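Local coordinates for ankyrin repeat domain protein (Legionella pneumophila subsp. pneumophila, PDB 6MCA) that is a bacterial effector with ankyrin repeats and a probable cysteine protease-like region, and interacts with the host LARP7 component of the 7SK snRNP complex, at residues Phe245-Leu259 against Ala302-Lys314. Residues are numbered along the deposited sequence; the frame is centred on the assembly and turned at random.
Sequences FKRIAALLKAPMLIL and ALTINFIHDFLYK
Ile-248, Leu-252 and Leu-259 pack against Ile-305, Ile-308 and Leu-312 in an apolar helix-on-helix and helix-on-strand contact. It joins helix 242-251 and strand 256-263, at one edge of a five-stranded antiparallel sheet, to helix 305-312. This is helix-on-sheet packing, with helix 305-312 at 30° to the strand segment 256-259. The two helix segments run at 106° to each other, with axes 10.1 Å apart at closest approach. Ile-305 reaches the other helix with its CD1, which lies 3.4 Å from Ala-249 N and 3.6 Å from Ile-248 CG2. Ile-248 divides its branches. With chi1 at -63°, CG1 lies beside the backbone N and carries CD1 to Tyr-313 CE2 at 3.5 Å, while CG2, on the carbonyl-carbon side, meets Ile-308 CG2. Leu-252 and Ile-308 lie alongside one another, pointing opposite ways, with Leu-252 CD2 3.6 Å from Ile-308 CG1. The other methyl, Leu-252 CD1, rests on the backbone of Thr-304, the N-cap residue of the helix. On the strand side, Leu-259 CD1 sits over one face of the Phe-311 ring, a CH-pi contact 4.2 Å from the centroid. Leu-259 CD2 turns to Leu-312 CD1, 3.6 Å away. Near the start of segment 245-259, Phe-245 and His-309, both partly exposed, meet obliquely, with His-309 CD2 near the plane of the phenylalanine ring at its edge. Phe-311 also meets Phe-270 and Tyr-321 edge-to-face. The contact between the segments is therefore held by shape and hydrophobic burial, while the Tyr-313 hydroxyl is hydrogen-bonded to Leu-231 O on helix 215-233.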
loop_
_atom_site.group_PDB
_atom_site.type_symbol
_atom_site.label_atom_id
_atom_site.label_comp_id
_atom_site.label_asym_id
_atom_site.label_seq_id
_atom_site.Cartn_x
_atom_site.Cartn_y
_atom_site.Cartn_z
ATOM N N PHE A 245 16.268 -4.488 -18.305
ATOM C CA PHE A 245 16.613 -5.903 -18.364
ATOM C C PHE A 245 17.916 -6.193 -17.629
ATOM O O PHE A 245 18.054 -7.260 -17.023
ATOM C CB PHE A 245 16.689 -6.358 -19.820
ATOM C CG PHE A 245 15.366 -6.313 -20.531
ATOM C CD1 PHE A 245 14.229 -6.835 -19.936
ATOM C CD2 PHE A 245 15.255 -5.740 -21.786
ATOM C CE1 PHE A 245 13.008 -6.791 -20.581
ATOM C CE2 PHE A 245 14.036 -5.692 -22.437
ATOM C CZ PHE A 245 12.911 -6.219 -21.833
ATOM N N LYS A 246 18.868 -5.257 -17.650
ATOM C CA LYS A 246 20.071 -5.421 -16.838
ATOM C C LYS A 246 19.728 -5.449 -15.353
ATOM O O LYS A 246 20.274 -6.260 -14.593
ATOM C CB LYS A 246 21.067 -4.301 -17.138
ATOM C CG LYS A 246 21.673 -4.362 -18.530
ATOM C CD LYS A 246 23.044 -3.706 -18.570
ATOM C CE LYS A 246 22.979 -2.319 -19.191
ATOM N NZ LYS A 246 22.338 -1.328 -18.282
ATOM N N ARG A 247 18.814 -4.576 -14.924
ATOM C CA ARG A 247 18.396 -4.577 -13.527
ATOM C C ARG A 247 17.691 -5.878 -13.164
ATOM O O ARG A 247 17.916 -6.432 -12.082
ATOM C CB ARG A 247 17.493 -3.376 -13.250
ATOM C CG ARG A 247 18.258 -2.135 -12.830
ATOM C CD ARG A 247 19.205 -2.432 -11.676
ATOM N NE ARG A 247 18.501 -2.638 -10.415
ATOM C CZ ARG A 247 19.025 -3.250 -9.357
ATOM N NH1 ARG A 247 20.258 -3.733 -9.408
ATOM N NH2 ARG A 247 18.312 -3.386 -8.247
ATOM N N ILE A 248 16.835 -6.380 -14.057
ATOM C CA ILE A 248 16.156 -7.647 -13.797
ATOM C C ILE A 248 17.166 -8.786 -13.708
ATOM O O ILE A 248 17.031 -9.690 -12.874
ATOM C CB ILE A 248 15.086 -7.910 -14.873
ATOM C CG1 ILE A 248 14.004 -6.831 -14.823
ATOM C CG2 ILE A 248 14.449 -9.274 -14.673
ATOM C CD1 ILE A 248 12.940 -6.989 -15.885
ATOM N N ALA A 249 18.201 -8.756 -14.553
ATOM C CA ALA A 249 19.249 -9.769 -14.477
ATOM C C ALA A 249 19.998 -9.687 -13.157
ATOM O O ALA A 249 20.356 -10.717 -12.571
ATOM C CB ALA A 249 20.211 -9.617 -15.655
ATOM N N ALA A 250 20.248 -8.468 -12.675
ATOM C CA ALA A 250 20.893 -8.309 -11.377
ATOM C C ALA A 250 20.027 -8.872 -10.256
ATOM O O ALA A 250 20.523 -9.584 -9.374
ATOM C CB ALA A 250 21.211 -6.834 -11.125
ATOM N N LEU A 251 18.724 -8.573 -10.280
ATOM C CA LEU A 251 17.834 -9.025 -9.212
ATOM C C LEU A 251 17.569 -10.525 -9.264
ATOM O O LEU A 251 17.256 -11.132 -8.231
ATOM C CB LEU A 251 16.512 -8.267 -9.261
ATOM C CG LEU A 251 16.662 -6.746 -9.246
ATOM C CD1 LEU A 251 15.473 -6.049 -9.892
ATOM C CD2 LEU A 251 16.854 -6.296 -7.810
ATOM N N LEU A 252 17.679 -11.144 -10.443
ATOM C CA LEU A 252 17.564 -12.595 -10.520
ATOM C C LEU A 252 18.687 -13.308 -9.781
ATOM O O LEU A 252 18.567 -14.509 -9.521
ATOM C CB LEU A 252 17.539 -13.049 -11.977
ATOM C CG LEU A 252 16.162 -13.125 -12.633
ATOM C CD1 LEU A 252 16.288 -13.634 -14.057
ATOM C CD2 LEU A 252 15.242 -14.017 -11.817
ATOM N N LYS A 253 19.769 -12.605 -9.444
ATOM C CA LYS A 253 20.857 -13.172 -8.662
ATOM C C LYS A 253 20.714 -12.903 -7.169
ATOM O O LYS A 253 21.526 -13.406 -6.385
ATOM C CB LYS A 253 22.200 -12.624 -9.154
ATOM C CG LYS A 253 22.568 -13.064 -10.560
ATOM C CD LYS A 253 23.776 -12.305 -11.081
ATOM C CE LYS A 253 24.226 -12.847 -12.428
ATOM N NZ LYS A 253 25.339 -12.047 -13.010
ATOM N N ALA A 254 19.716 -12.122 -6.763
ATOM C CA ALA A 254 19.494 -11.862 -5.353
ATOM C C ALA A 254 19.063 -13.144 -4.641
ATOM O O ALA A 254 18.442 -14.022 -5.248
ATOM C CB ALA A 254 18.432 -10.780 -5.171
ATOM N N PRO A 255 19.386 -13.281 -3.352
ATOM C CA PRO A 255 19.003 -14.516 -2.647
ATOM C C PRO A 255 17.500 -14.684 -2.507
ATOM O O PRO A 255 16.996 -15.807 -2.632
ATOM C CB PRO A 255 19.694 -14.368 -1.285
ATOM C CG PRO A 255 19.853 -12.896 -1.103
ATOM C CD PRO A 255 20.124 -12.353 -2.478
ATOM N N MET A 256 16.768 -13.603 -2.256
ATOM C CA MET A 256 15.323 -13.663 -2.092
ATOM C C MET A 256 14.645 -12.731 -3.088
ATOM O O MET A 256 15.178 -11.678 -3.447
ATOM C CB MET A 256 14.907 -13.298 -0.660
ATOM C CG MET A 256 13.421 -13.484 -0.380
ATOM S SD MET A 256 12.958 -13.056 1.307
ATOM C CE MET A 256 13.865 -14.300 2.219
ATOM N N LEU A 257 13.456 -13.137 -3.522
ATOM C CA LEU A 257 12.707 -12.447 -4.561
ATOM C C LEU A 257 11.231 -12.493 -4.194
ATOM O O LEU A 257 10.705 -13.565 -3.889
ATOM C CB LEU A 257 12.939 -13.113 -5.922
ATOM C CG LEU A 257 12.994 -12.235 -7.171
ATOM C CD1 LEU A 257 13.618 -13.009 -8.326
ATOM C CD2 LEU A 257 11.618 -11.716 -7.532
ATOM N N ILE A 258 10.569 -11.341 -4.213
ATOM C CA ILE A 258 9.142 -11.250 -3.921
ATOM C C ILE A 258 8.429 -10.806 -5.190
ATOM O O ILE A 258 8.708 -9.724 -5.722
ATOM C CB ILE A 258 8.856 -10.292 -2.754
ATOM C CG1 ILE A 258 9.491 -10.821 -1.468
ATOM C CG2 ILE A 258 7.355 -10.114 -2.559
ATOM C CD1 ILE A 258 9.252 -9.939 -0.264
ATOM N N LEU A 259 7.511 -11.638 -5.674
ATOM C CA LEU A 259 6.794 -11.394 -6.926
ATOM C C LEU A 259 5.299 -11.316 -6.655
ATOM O O LEU A 259 4.637 -12.359 -6.502
ATOM C CB LEU A 259 7.094 -12.495 -7.942
ATOM C CG LEU A 259 8.517 -12.528 -8.494
ATOM C CD1 LEU A 259 8.765 -13.803 -9.278
ATOM C CD2 LEU A 259 8.757 -11.314 -9.365
ATOM N N ALA A 302 14.988 -22.459 -16.038
ATOM C CA ALA A 302 13.845 -21.786 -16.640
ATOM C C ALA A 302 13.514 -20.459 -15.969
ATOM O O ALA A 302 12.675 -19.714 -16.487
ATOM C CB ALA A 302 12.614 -22.696 -16.597
ATOM N N LEU A 303 14.147 -20.151 -14.836
ATOM C CA LEU A 303 13.908 -18.905 -14.110
ATOM C C LEU A 303 14.831 -17.834 -14.688
ATOM O O LEU A 303 15.885 -17.505 -14.139
ATOM C CB LEU A 303 14.130 -19.116 -12.617
ATOM C CG LEU A 303 13.737 -18.029 -11.616
ATOM C CD1 LEU A 303 12.386 -17.444 -11.952
ATOM C CD2 LEU A 303 13.722 -18.605 -10.212
ATOM N N THR A 304 14.416 -17.280 -15.822
ATOM C CA THR A 304 15.243 -16.393 -16.631
ATOM C C THR A 304 14.626 -14.999 -16.707
ATOM O O THR A 304 13.609 -14.701 -16.076
ATOM C CB THR A 304 15.427 -16.958 -18.042
ATOM O OG1 THR A 304 14.146 -17.095 -18.670
ATOM C CG2 THR A 304 16.107 -18.310 -17.991
ATOM N N ILE A 305 15.275 -14.142 -17.501
ATOM C CA ILE A 305 14.753 -12.800 -17.758
ATOM C C ILE A 305 13.383 -12.884 -18.411
ATOM O O ILE A 305 12.447 -12.170 -18.032
ATOM C CB ILE A 305 15.736 -12.002 -18.633
ATOM C CG1 ILE A 305 17.054 -11.802 -17.898
ATOM C CG2 ILE A 305 15.140 -10.655 -19.012
ATOM C CD1 ILE A 305 16.884 -11.062 -16.619
ATOM N N ASN A 306 13.251 -13.753 -19.416
ATOM C CA ASN A 306 11.977 -13.899 -20.110
ATOM C C ASN A 306 10.885 -14.396 -19.174
ATOM O O ASN A 306 9.721 -14.001 -19.314
ATOM C CB ASN A 306 12.140 -14.845 -21.298
ATOM C CG ASN A 306 13.339 -14.494 -22.156
ATOM O OD1 ASN A 306 14.480 -14.794 -21.802
ATOM N ND2 ASN A 306 13.087 -13.851 -23.291
ATOM N N PHE A 307 11.240 -15.245 -18.207
ATOM C CA PHE A 307 10.262 -15.679 -17.215
ATOM C C PHE A 307 9.763 -14.499 -16.391
ATOM O O PHE A 307 8.554 -14.332 -16.200
ATOM C CB PHE A 307 10.867 -16.751 -16.306
ATOM C CG PHE A 307 9.917 -17.259 -15.255
ATOM C CD1 PHE A 307 9.822 -16.631 -14.022
ATOM C CD2 PHE A 307 9.115 -18.361 -15.501
ATOM C CE1 PHE A 307 8.949 -17.093 -13.055
ATOM C CE2 PHE A 307 8.239 -18.828 -14.538
ATOM C CZ PHE A 307 8.157 -18.193 -13.312
ATOM N N ILE A 308 10.683 -13.671 -15.890
ATOM C CA ILE A 308 10.286 -12.521 -15.082
ATOM C C ILE A 308 9.452 -11.551 -15.909
ATOM O O ILE A 308 8.502 -10.938 -15.407
ATOM C CB ILE A 308 11.525 -11.834 -14.479
ATOM C CG1 ILE A 308 12.275 -12.799 -13.559
ATOM C CG2 ILE A 308 11.125 -10.582 -13.712
ATOM C CD1 ILE A 308 11.510 -13.163 -12.305
ATOM N N HIS A 309 9.784 -11.406 -17.194
ATOM C CA HIS A 309 9.021 -10.504 -18.050
ATOM C C HIS A 309 7.605 -11.025 -18.268
ATOM O O HIS A 309 6.632 -10.278 -18.121
ATOM C CB HIS A 309 9.737 -10.300 -19.384
ATOM C CG HIS A 309 9.194 -9.159 -20.186
ATOM N ND1 HIS A 309 8.192 -9.316 -21.120
ATOM C CD2 HIS A 309 9.502 -7.842 -20.185
ATOM C CE1 HIS A 309 7.911 -8.146 -21.664
ATOM N NE2 HIS A 309 8.692 -7.234 -21.113
ATOM N N ASP A 310 7.468 -12.311 -18.608
ATOM C CA ASP A 310 6.139 -12.903 -18.718
ATOM C C ASP A 310 5.373 -12.799 -17.405
ATOM O O ASP A 310 4.148 -12.630 -17.410
ATOM C CB ASP A 310 6.246 -14.367 -19.146
ATOM C CG ASP A 310 6.869 -14.534 -20.519
ATOM O OD1 ASP A 310 7.217 -13.512 -21.147
ATOM O OD2 ASP A 310 7.012 -15.689 -20.970
ATOM N N PHE A 311 6.080 -12.880 -16.277
ATOM C CA PHE A 311 5.446 -12.917 -14.966
ATOM C C PHE A 311 4.918 -11.551 -14.546
ATOM O O PHE A 311 3.792 -11.446 -14.049
ATOM C CB PHE A 311 6.451 -13.438 -13.937
ATOM C CG PHE A 311 5.826 -13.965 -12.678
ATOM C CD1 PHE A 311 5.361 -13.101 -11.701
ATOM C CD2 PHE A 311 5.718 -15.328 -12.467
ATOM C CE1 PHE A 311 4.792 -13.588 -10.542
ATOM C CE2 PHE A 311 5.149 -15.820 -11.311
ATOM C CZ PHE A 311 4.687 -14.950 -10.347
ATOM N N LEU A 312 5.714 -10.498 -14.730
ATOM C CA LEU A 312 5.392 -9.186 -14.181
ATOM C C LEU A 312 4.947 -8.163 -15.213
ATOM O O LEU A 312 4.211 -7.239 -14.862
ATOM C CB LEU A 312 6.601 -8.613 -13.431
ATOM C CG LEU A 312 6.958 -9.212 -12.071
ATOM C CD1 LEU A 312 8.185 -8.512 -11.510
ATOM C CD2 LEU A 312 5.788 -9.111 -11.105
ATOM N N TYR A 313 5.371 -8.291 -16.471
ATOM C CA TYR A 313 5.206 -7.226 -17.451
ATOM C C TYR A 313 4.370 -7.643 -18.656
ATOM O O TYR A 313 4.272 -6.877 -19.623
ATOM C CB TYR A 313 6.584 -6.726 -17.892
ATOM C CG TYR A 313 7.454 -6.351 -16.713
ATOM C CD1 TYR A 313 7.051 -5.367 -15.818
ATOM C CD2 TYR A 313 8.662 -6.996 -16.477
ATOM C CE1 TYR A 313 7.833 -5.024 -14.732
ATOM C CE2 TYR A 313 9.450 -6.658 -15.391
ATOM C CZ TYR A 313 9.030 -5.670 -14.523
ATOM O OH TYR A 313 9.808 -5.328 -13.441
ATOM N N LYS A 314 3.766 -8.827 -18.627
ATOM C CA LYS A 314 2.772 -9.230 -19.609
ATOM C C LYS A 314 1.490 -9.627 -18.892
ATOM O O LYS A 314 1.514 -10.047 -17.731
ATOM C CB LYS A 314 3.260 -10.400 -20.476
ATOM C CG LYS A 314 4.509 -10.118 -21.295
ATOM C CD LYS A 314 4.650 -11.136 -22.420
ATOM C CE LYS A 314 5.935 -10.936 -23.207
ATOM N NZ LYS A 314 7.084 -11.628 -22.564
#